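Local coordinates for protein acylneuraminate lyase (PDB 4N4Q) that belongs to the dihydrodipicolinate synthetase family of TIM-barrel proteins and is found here as an assembly of four chains, at residues E89-L94 against E126-A131; I138-Q143 against S166-T171. All blocks are in the same frame, centred on the assembly; numbering follows the deposited sequence.

Interaction 1 (E89-L94 against E126-A131)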
ATOM      1  N   GLU B  89     -17.662 -27.096  -9.080  1.00 29.00           N
ATOM      2  CA  GLU B  89     -18.760 -28.041  -9.253  1.00 28.64           C
ATOM      3  C   GLU B  89     -19.850 -27.767  -8.231  1.00 27.58           C
ATOM      4  O   GLU B  89     -21.032 -27.906  -8.530  1.00 27.47           O
ATOM      5  CB  GLU B  89     -18.262 -29.489  -9.141  1.00 29.21           C
ATOM      6  CG  GLU B  89     -17.366 -29.912 -10.289  1.00 30.05           C
ATOM      7  CD  GLU B  89     -18.051 -29.759 -11.630  1.00 32.93           C
ATOM      8  OE1 GLU B  89     -19.226 -30.165 -11.749  1.00 34.99           O
ATOM      9  OE2 GLU B  89     -17.419 -29.222 -12.565  1.00 35.59           O
ATOM     10  N   GLU B  90     -19.440 -27.372  -7.030  1.00 26.33           N
ATOM     11  CA  GLU B  90     -20.371 -26.956  -5.985  1.00 25.18           C
ATOM     12  C   GLU B  90     -21.102 -25.646  -6.345  1.00 24.61           C
ATOM     13  O   GLU B  90     -22.319 -25.606  -6.340  1.00 24.24           O
ATOM     14  CB  GLU B  90     -19.642 -26.856  -4.660  1.00 25.14           C
ATOM     15  CG  GLU B  90     -19.262 -28.236  -4.088  1.00 26.09           C
ATOM     16  CD  GLU B  90     -18.791 -28.156  -2.652  1.00 27.14           C
ATOM     17  OE1 GLU B  90     -18.699 -27.019  -2.152  1.00 27.40           O
ATOM     18  OE2 GLU B  90     -18.505 -29.217  -2.033  1.00 27.21           O
ATOM     19  N   THR B  91     -20.360 -24.603  -6.702  1.00 23.57           N
ATOM     20  CA  THR B  91     -20.947 -23.371  -7.260  1.00 23.95           C
ATOM     21  C   THR B  91     -21.927 -23.622  -8.420  1.00 24.00           C
ATOM     22  O   THR B  91     -23.013 -23.029  -8.477  1.00 23.52           O
ATOM     23  CB  THR B  91     -19.837 -22.369  -7.712  1.00 23.55           C
ATOM     24  OG1 THR B  91     -18.878 -22.234  -6.665  1.00 23.45           O
ATOM     25  CG2 THR B  91     -20.435 -21.000  -8.012  1.00 23.42           C
ATOM     26  N   LYS B  92     -21.555 -24.510  -9.337  1.00 24.40           N
ATOM     27  CA  LYS B  92     -22.479 -24.904 -10.418  1.00 25.20           C
ATOM     28  C   LYS B  92     -23.826 -25.481  -9.938  1.00 25.12           C
ATOM     29  O   LYS B  92     -24.901 -25.009 -10.360  1.00 25.13           O
ATOM     30  CB  LYS B  92     -21.809 -25.867 -11.387  1.00 25.56           C
ATOM     31  CG  LYS B  92     -21.093 -25.160 -12.527  1.00 28.23           C
ATOM     32  CD  LYS B  92     -20.893 -26.130 -13.679  1.00 30.06           C
ATOM     33  CE  LYS B  92     -19.442 -26.542 -13.773  1.00 30.47           C
ATOM     34  NZ  LYS B  92     -19.360 -27.924 -14.312  1.00 29.83           N
ATOM     35  N   GLU B  93     -23.768 -26.487  -9.066  1.00 24.84           N
ATOM     36  CA  GLU B  93     -24.958 -27.000  -8.369  1.00 24.98           C
ATOM     37  C   GLU B  93     -25.724 -25.902  -7.609  1.00 24.42           C
ATOM     38  O   GLU B  93     -26.964 -25.882  -7.642  1.00 23.73           O
ATOM     39  CB  GLU B  93     -24.593 -28.150  -7.401  1.00 25.64           C
ATOM     40  CG  GLU B  93     -25.819 -28.783  -6.680  1.00 28.55           C
ATOM     41  CD  GLU B  93     -25.513 -30.108  -5.975  1.00 31.92           C
ATOM     42  OE1 GLU B  93     -24.367 -30.603  -6.069  1.00 34.03           O
ATOM     43  OE2 GLU B  93     -26.416 -30.650  -5.310  1.00 33.01           O
ATOM     44  N   LEU B  94     -25.005 -24.996  -6.934  1.00 23.56           N
ATOM     45  CA  LEU B  94     -25.669 -23.888  -6.219  1.00 24.05           C
ATOM     46  C   LEU B  94     -26.444 -22.941  -7.179  1.00 24.17           C
ATOM     47  O   LEU B  94     -27.503 -22.409  -6.817  1.00 23.96           O
ATOM     48  CB  LEU B  94     -24.676 -23.114  -5.335  1.00 23.75           C
ATOM     49  CG  LEU B  94     -24.099 -23.743  -4.047  1.00 25.06           C
ATOM     50  CD1 LEU B  94     -23.279 -22.716  -3.217  1.00 24.11           C
ATOM     51  CD2 LEU B  94     -25.162 -24.382  -3.140  1.00 23.89           C
ATOM     52  N   GLU B 126     -17.072 -17.867 -16.628  1.00 32.21           N
ATOM     53  CA  GLU B 126     -17.594 -18.489 -17.857  1.00 33.59           C
ATOM     54  C   GLU B 126     -18.176 -19.878 -17.686  1.00 33.75           C
ATOM     55  O   GLU B 126     -19.180 -20.228 -18.329  1.00 33.68           O
ATOM     56  CB  GLU B 126     -16.517 -18.552 -18.930  1.00 33.88           C
ATOM     57  CG  GLU B 126     -16.473 -17.327 -19.780  1.00 36.73           C
ATOM     58  CD  GLU B 126     -16.063 -17.636 -21.196  1.00 41.01           C
ATOM     59  OE1 GLU B 126     -16.833 -17.258 -22.111  1.00 41.98           O
ATOM     60  OE2 GLU B 126     -14.987 -18.263 -21.382  1.00 42.06           O
ATOM     61  N   GLU B 127     -17.521 -20.678 -16.848  1.00 33.88           N
ATOM     62  CA  GLU B 127     -17.998 -22.014 -16.557  1.00 34.08           C
ATOM     63  C   GLU B 127     -19.297 -21.994 -15.771  1.00 33.77           C
ATOM     64  O   GLU B 127     -20.200 -22.800 -16.046  1.00 33.64           O
ATOM     65  CB  GLU B 127     -16.939 -22.817 -15.812  1.00 34.53           C
ATOM     66  CG  GLU B 127     -16.348 -23.962 -16.625  1.00 36.27           C
ATOM     67  CD  GLU B 127     -16.171 -25.217 -15.788  1.00 37.32           C
ATOM     68  OE1 GLU B 127     -17.145 -25.979 -15.628  1.00 38.18           O
ATOM     69  OE2 GLU B 127     -15.058 -25.435 -15.279  1.00 38.41           O
ATOM     70  N   ILE B 128     -19.380 -21.087 -14.790  1.00 33.50           N
ATOM     71  CA  ILE B 128     -20.597 -20.884 -14.010  1.00 33.30           C
ATOM     72  C   ILE B 128     -21.788 -20.506 -14.901  1.00 33.71           C
ATOM     73  O   ILE B 128     -22.842 -21.126 -14.810  1.00 33.74           O
ATOM     74  CB  ILE B 128     -20.424 -19.825 -12.867  1.00 33.43           C
ATOM     75  CG1 ILE B 128     -19.216 -20.148 -11.976  1.00 32.85           C
ATOM     76  CG2 ILE B 128     -21.697 -19.767 -12.019  1.00 33.00           C
ATOM     77  CD1 ILE B 128     -18.921 -19.100 -10.895  1.00 34.22           C
ATOM     78  N   SER B 129     -21.617 -19.516 -15.779  1.00 33.79           N
ATOM     79  CA  SER B 129     -22.744 -18.988 -16.562  1.00 34.00           C
ATOM     80  C   SER B 129     -23.425 -20.050 -17.416  1.00 34.22           C
ATOM     81  O   SER B 129     -24.581 -19.901 -17.815  1.00 34.92           O
ATOM     82  CB  SER B 129     -22.305 -17.808 -17.434  1.00 34.16           C
ATOM     83  OG  SER B 129     -21.451 -18.215 -18.500  1.00 34.87           O
ATOM     84  N   LYS B 130     -22.698 -21.127 -17.685  1.00 34.58           N
ATOM     85  CA  LYS B 130     -23.206 -22.251 -18.435  1.00 34.12           C
ATOM     86  C   LYS B 130     -24.136 -23.161 -17.615  1.00 33.89           C
ATOM     87  O   LYS B 130     -24.921 -23.921 -18.186  1.00 34.32           O
ATOM     88  CB  LYS B 130     -22.023 -23.049 -18.983  1.00 34.68           C
ATOM     89  CG  LYS B 130     -21.418 -22.428 -20.221  1.00 34.88           C
ATOM     90  CD  LYS B 130     -20.089 -23.042 -20.594  1.00 36.54           C
ATOM     91  CE  LYS B 130     -19.759 -22.688 -22.049  1.00 36.92           C
ATOM     92  NZ  LYS B 130     -18.384 -23.138 -22.424  1.00 38.02           N
ATOM     93  N   ALA B 131     -24.063 -23.081 -16.292  1.00 32.81           N
ATOM     94  CA  ALA B 131     -24.770 -24.028 -15.427  1.00 32.44           C
ATOM     95  C   ALA B 131     -26.297 -23.896 -15.398  1.00 32.09           C
ATOM     96  O   ALA B 131     -27.003 -24.899 -15.242  1.00 32.43           O
ATOM     97  CB  ALA B 131     -24.204 -23.987 -14.004  1.00 32.25           C
TER
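Lys92 reaches across from helix 88-100 to the carboxylate of Glu127 on helix 118-129, its NZ 3.2 Å from Glu127 OE1 in a salt bridge. The methylene next to the charge comes along with it, for Lys92 CE lies 3.0 Å from the same oxygen. Lys92 NZ also donates to Glu89 OE2 of its own helix at 2.9 Å, on the syn side of that carboxylate and 27° out of its plane. Bends late in the lysine chain, at chi3 (-107°) and chi4, bring NZ round to a point between the two acids. Glu89 OE2 and Glu127 OE1 are 4.5 Å apart, and the positive charge shared between them probably offsets their repulsion. The aliphatic part of Lys92 is used as well: CG packs on Ala131 CB at 3.6 Å, and so small a methyl lets the two backbones come within 5.6 Å, measured between the CA atoms of Lys92 and Ala131. On the buried side, Thr91 CG2 meets Ile128 CD1 at 3.8 Å, methyl against methyl.

Further out, threonine suits this place because its two branches have separate tasks. CG2 stands anti to the backbone N and faces Ile128, while OG1 is hydrogen-bonded to Asn87 O and Ser85 N just before the helix. Glu127 is similarly divided, as its OE2 forms a salt bridge with Lys273 of the second subunit, tying the network to the subunit interface. Lys96, one turn beyond Lys92, adds a weak hydrogen bond to Ala131 O. The whole is a contact between successive outer helices of a TIM barrel, apolar toward the interior, with a Glu89-Lys92-Glu127 salt-bridge network on the outer side.

Interaction 2 (I138-Q143 against S166-T171); sequences IYYLPQ and SKYGAT
Tyr140 and Lys167 continue the parallel pairing of strands 136-139 and 163-168, with Tyr140 N donating to Lys167 O at 3.0 Å. Two residues back, Ile138 O takes two donors, a weak bond from Lys167 N and a second from Ser166 OG at 3.0 Å. The hydroxyl approaches from above the carbonyl plane, 50° out of it; serine suits the place because its short hydroxyl stays near the adjacent strand's carbonyl. Where the strands end, a water takes over, donating to Tyr140 O and accepting from Gly169 N.

Aromatic packing joins Tyr140 to Tyr168. Tyr168 CE2 sits over the centre of the Tyr140 ring and 3.3 Å from Tyr140 CG, with the planes inclined at 41°; both CG atoms are anti to their backbone N, sending the two side chains the same way. Ala170 CB touches the Tyr140 ring too, and Tyr168 OH is bonded to Asp172 O.

Tyr139 and Lys167 run alongside each other on the other face of the sheet, Lys167 CD 3.6 Å from Tyr139 CZ, while Tyr139 OH bonds to Tyr46 OH. Polar bonds thus fix the strand register, while packing holds the side chains: tyrosine on tyrosine, and lysine along tyrosine.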
ATOM      1  N   ILE B 138     -21.217 -10.070 -10.958  1.00 25.93           N
ATOM      2  CA  ILE B 138     -19.820 -10.323 -10.596  1.00 27.41           C
ATOM      3  C   ILE B 138     -19.373  -9.368  -9.486  1.00 27.48           C
ATOM      4  O   ILE B 138     -19.995  -8.327  -9.294  1.00 28.25           O
ATOM      5  CB  ILE B 138     -18.884 -10.328 -11.846  1.00 27.76           C
ATOM      6  CG1 ILE B 138     -18.823  -8.958 -12.505  1.00 28.47           C
ATOM      7  CG2 ILE B 138     -19.364 -11.389 -12.863  1.00 26.73           C
ATOM      8  CD1 ILE B 138     -17.720  -8.840 -13.522  1.00 28.41           C
ATOM      9  N   TYR B 139     -18.345  -9.722  -8.711  1.00 27.88           N
ATOM     10  CA  TYR B 139     -17.816  -8.763  -7.728  1.00 28.05           C
ATOM     11  C   TYR B 139     -16.886  -7.786  -8.440  1.00 29.33           C
ATOM     12  O   TYR B 139     -16.206  -8.162  -9.396  1.00 28.97           O
ATOM     13  CB  TYR B 139     -17.114  -9.463  -6.560  1.00 27.94           C
ATOM     14  CG  TYR B 139     -18.045  -9.799  -5.399  1.00 25.29           C
ATOM     15  CD1 TYR B 139     -19.085 -10.707  -5.568  1.00 23.13           C
ATOM     16  CD2 TYR B 139     -17.887  -9.188  -4.144  1.00 23.92           C
ATOM     17  CE1 TYR B 139     -19.950 -11.033  -4.518  1.00 22.20           C
ATOM     18  CE2 TYR B 139     -18.752  -9.492  -3.080  1.00 22.77           C
ATOM     19  CZ  TYR B 139     -19.781 -10.432  -3.282  1.00 24.07           C
ATOM     20  OH  TYR B 139     -20.650 -10.762  -2.267  1.00 24.95           O
ATOM     21  N   TYR B 140     -16.865  -6.524  -8.021  1.00 30.76           N
ATOM     22  CA  TYR B 140     -15.922  -5.600  -8.656  1.00 32.96           C
ATOM     23  C   TYR B 140     -14.505  -5.983  -8.241  1.00 34.65           C
ATOM     24  O   TYR B 140     -14.229  -6.136  -7.041  1.00 34.75           O
ATOM     25  CB  TYR B 140     -16.192  -4.143  -8.315  1.00 32.69           C
ATOM     26  CG  TYR B 140     -15.063  -3.222  -8.719  1.00 32.25           C
ATOM     27  CD1 TYR B 140     -14.915  -2.817 -10.046  1.00 33.00           C
ATOM     28  CD2 TYR B 140     -14.137  -2.761  -7.781  1.00 32.29           C
ATOM     29  CE1 TYR B 140     -13.886  -1.978 -10.427  1.00 32.67           C
ATOM     30  CE2 TYR B 140     -13.108  -1.919  -8.153  1.00 32.37           C
ATOM     31  CZ  TYR B 140     -12.996  -1.534  -9.482  1.00 32.10           C
ATOM     32  OH  TYR B 140     -11.993  -0.703  -9.869  1.00 32.14           O
ATOM     33  N   LEU B 141     -13.646  -6.159  -9.251  1.00 36.67           N
ATOM     34  CA  LEU B 141     -12.243  -6.565  -9.081  1.00 39.03           C
ATOM     35  C   LEU B 141     -11.291  -5.418  -9.475  1.00 40.66           C
ATOM     36  O   LEU B 141     -11.168  -5.122 -10.674  1.00 40.86           O
ATOM     37  CB  LEU B 141     -11.910  -7.776  -9.978  1.00 39.23           C
ATOM     38  CG  LEU B 141     -12.863  -8.785 -10.653  1.00 38.71           C
ATOM     39  CD1 LEU B 141     -12.027  -9.764 -11.458  1.00 38.77           C
ATOM     40  CD2 LEU B 141     -13.726  -9.560  -9.687  1.00 40.02           C
ATOM     41  N   PRO B 142     -10.619  -4.768  -8.485  1.00 42.47           N
ATOM     42  CA  PRO B 142      -9.589  -3.750  -8.828  1.00 43.64           C
ATOM     43  C   PRO B 142      -8.291  -4.322  -9.451  1.00 45.09           C
ATOM     44  O   PRO B 142      -7.787  -3.793 -10.461  1.00 45.39           O
ATOM     45  CB  PRO B 142      -9.284  -3.077  -7.476  1.00 43.66           C
ATOM     46  CG  PRO B 142      -9.752  -4.078  -6.415  1.00 43.38           C
ATOM     47  CD  PRO B 142     -10.924  -4.787  -7.034  1.00 42.34           C
ATOM     48  N   GLN B 143      -7.760  -5.387  -8.851  1.00 46.21           N
ATOM     49  CA  GLN B 143      -6.435  -5.906  -9.196  1.00 47.55           C
ATOM     50  C   GLN B 143      -6.385  -7.425  -9.067  1.00 48.25           C
ATOM     51  O   GLN B 143      -6.754  -7.973  -8.026  1.00 48.64           O
ATOM     52  CB  GLN B 143      -5.368  -5.280  -8.283  1.00 47.37           C
ATOM     53  N   SER B 166     -22.731  -6.078 -11.644  1.00 22.16           N
ATOM     54  CA  SER B 166     -21.653  -6.253 -10.702  1.00 21.61           C
ATOM     55  C   SER B 166     -22.115  -5.708  -9.364  1.00 21.89           C
ATOM     56  O   SER B 166     -22.674  -4.607  -9.298  1.00 20.61           O
ATOM     57  CB  SER B 166     -20.427  -5.436 -11.161  1.00 21.68           C
ATOM     58  OG  SER B 166     -19.352  -5.535 -10.226  1.00 20.95           O
ATOM     59  N   LYS B 167     -21.889  -6.473  -8.299  1.00 21.72           N
ATOM     60  CA  LYS B 167     -21.944  -5.918  -6.954  1.00 22.24           C
ATOM     61  C   LYS B 167     -20.634  -5.161  -6.728  1.00 22.73           C
ATOM     62  O   LYS B 167     -19.547  -5.765  -6.838  1.00 23.34           O
ATOM     63  CB  LYS B 167     -22.130  -7.031  -5.917  1.00 21.73           C
ATOM     64  CG  LYS B 167     -21.899  -6.617  -4.495  1.00 22.35           C
ATOM     65  CD  LYS B 167     -22.230  -7.792  -3.573  1.00 25.68           C
ATOM     66  CE  LYS B 167     -22.299  -7.361  -2.125  1.00 24.13           C
ATOM     67  NZ  LYS B 167     -20.960  -7.113  -1.533  1.00 23.50           N
ATOM     68  N   TYR B 168     -20.736  -3.862  -6.422  1.00 22.36           N
ATOM     69  CA  TYR B 168     -19.579  -2.962  -6.376  1.00 23.69           C
ATOM     70  C   TYR B 168     -19.302  -2.531  -4.946  1.00 24.37           C
ATOM     71  O   TYR B 168     -20.040  -1.731  -4.385  1.00 24.09           O
ATOM     72  CB  TYR B 168     -19.785  -1.700  -7.241  1.00 23.51           C
ATOM     73  CG  TYR B 168     -18.521  -0.850  -7.319  1.00 24.60           C
ATOM     74  CD1 TYR B 168     -18.200   0.073  -6.319  1.00 25.74           C
ATOM     75  CD2 TYR B 168     -17.619  -1.017  -8.363  1.00 23.67           C
ATOM     76  CE1 TYR B 168     -16.993   0.825  -6.379  1.00 26.26           C
ATOM     77  CE2 TYR B 168     -16.449  -0.270  -8.431  1.00 25.60           C
ATOM     78  CZ  TYR B 168     -16.133   0.626  -7.442  1.00 26.54           C
ATOM     79  OH  TYR B 168     -14.954   1.335  -7.546  1.00 27.82           O
ATOM     80  N   GLY B 169     -18.221  -3.041  -4.379  1.00 25.52           N
ATOM     81  CA  GLY B 169     -17.934  -2.839  -2.970  1.00 26.56           C
ATOM     82  C   GLY B 169     -16.721  -1.988  -2.619  1.00 27.15           C
ATOM     83  O   GLY B 169     -16.544  -1.651  -1.450  1.00 27.99           O
ATOM     84  N   ALA B 170     -15.897  -1.627  -3.606  1.00 27.21           N
ATOM     85  CA  ALA B 170     -14.669  -0.854  -3.340  1.00 26.80           C
ATOM     86  C   ALA B 170     -14.999   0.534  -2.850  1.00 26.91           C
ATOM     87  O   ALA B 170     -16.070   1.067  -3.159  1.00 26.90           O
ATOM     88  CB  ALA B 170     -13.805  -0.759  -4.589  1.00 26.87           C
ATOM     89  N   THR B 171     -14.072   1.152  -2.124  1.00 26.99           N
ATOM     90  CA  THR B 171     -14.302   2.513  -1.641  1.00 27.68           C
ATOM     91  C   THR B 171     -13.873   3.573  -2.654  1.00 27.91           C
ATOM     92  O   THR B 171     -13.882   4.775  -2.352  1.00 28.46           O
ATOM     93  CB  THR B 171     -13.628   2.796  -0.272  1.00 28.00           C
ATOM     94  OG1 THR B 171     -12.206   2.825  -0.434  1.00 27.32           O
ATOM     95  CG2 THR B 171     -14.013   1.718   0.743  1.00 27.66           C
TER
HETATM   96  O   HOH W   1     -16.349  -4.848  -5.246  1.00 29.38           O

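Overall arrangement
Interactions 1 and 2 belong to successive layers of one TIM barrel: helix 118-129, which carries much of 126-131, is followed in the chain by strand 136-139, whose last residues open 138-143. Their centres are about 20 Å apart and their nearest atoms about 8 Å, so they do not touch. Tyr125 spans part of the gap, since it precedes 126-131 on the same helix, packs on Ile138 and, through its OH, accepts a weak hydrogen bond from Tyr139 N. Interaction 1 lies in the outer helical layer, about 20 Å from the chain centre; interaction 2, about 12 Å from it, occupies the C-terminal strand ends, where TIM-barrel enzymes generally carry their active sites.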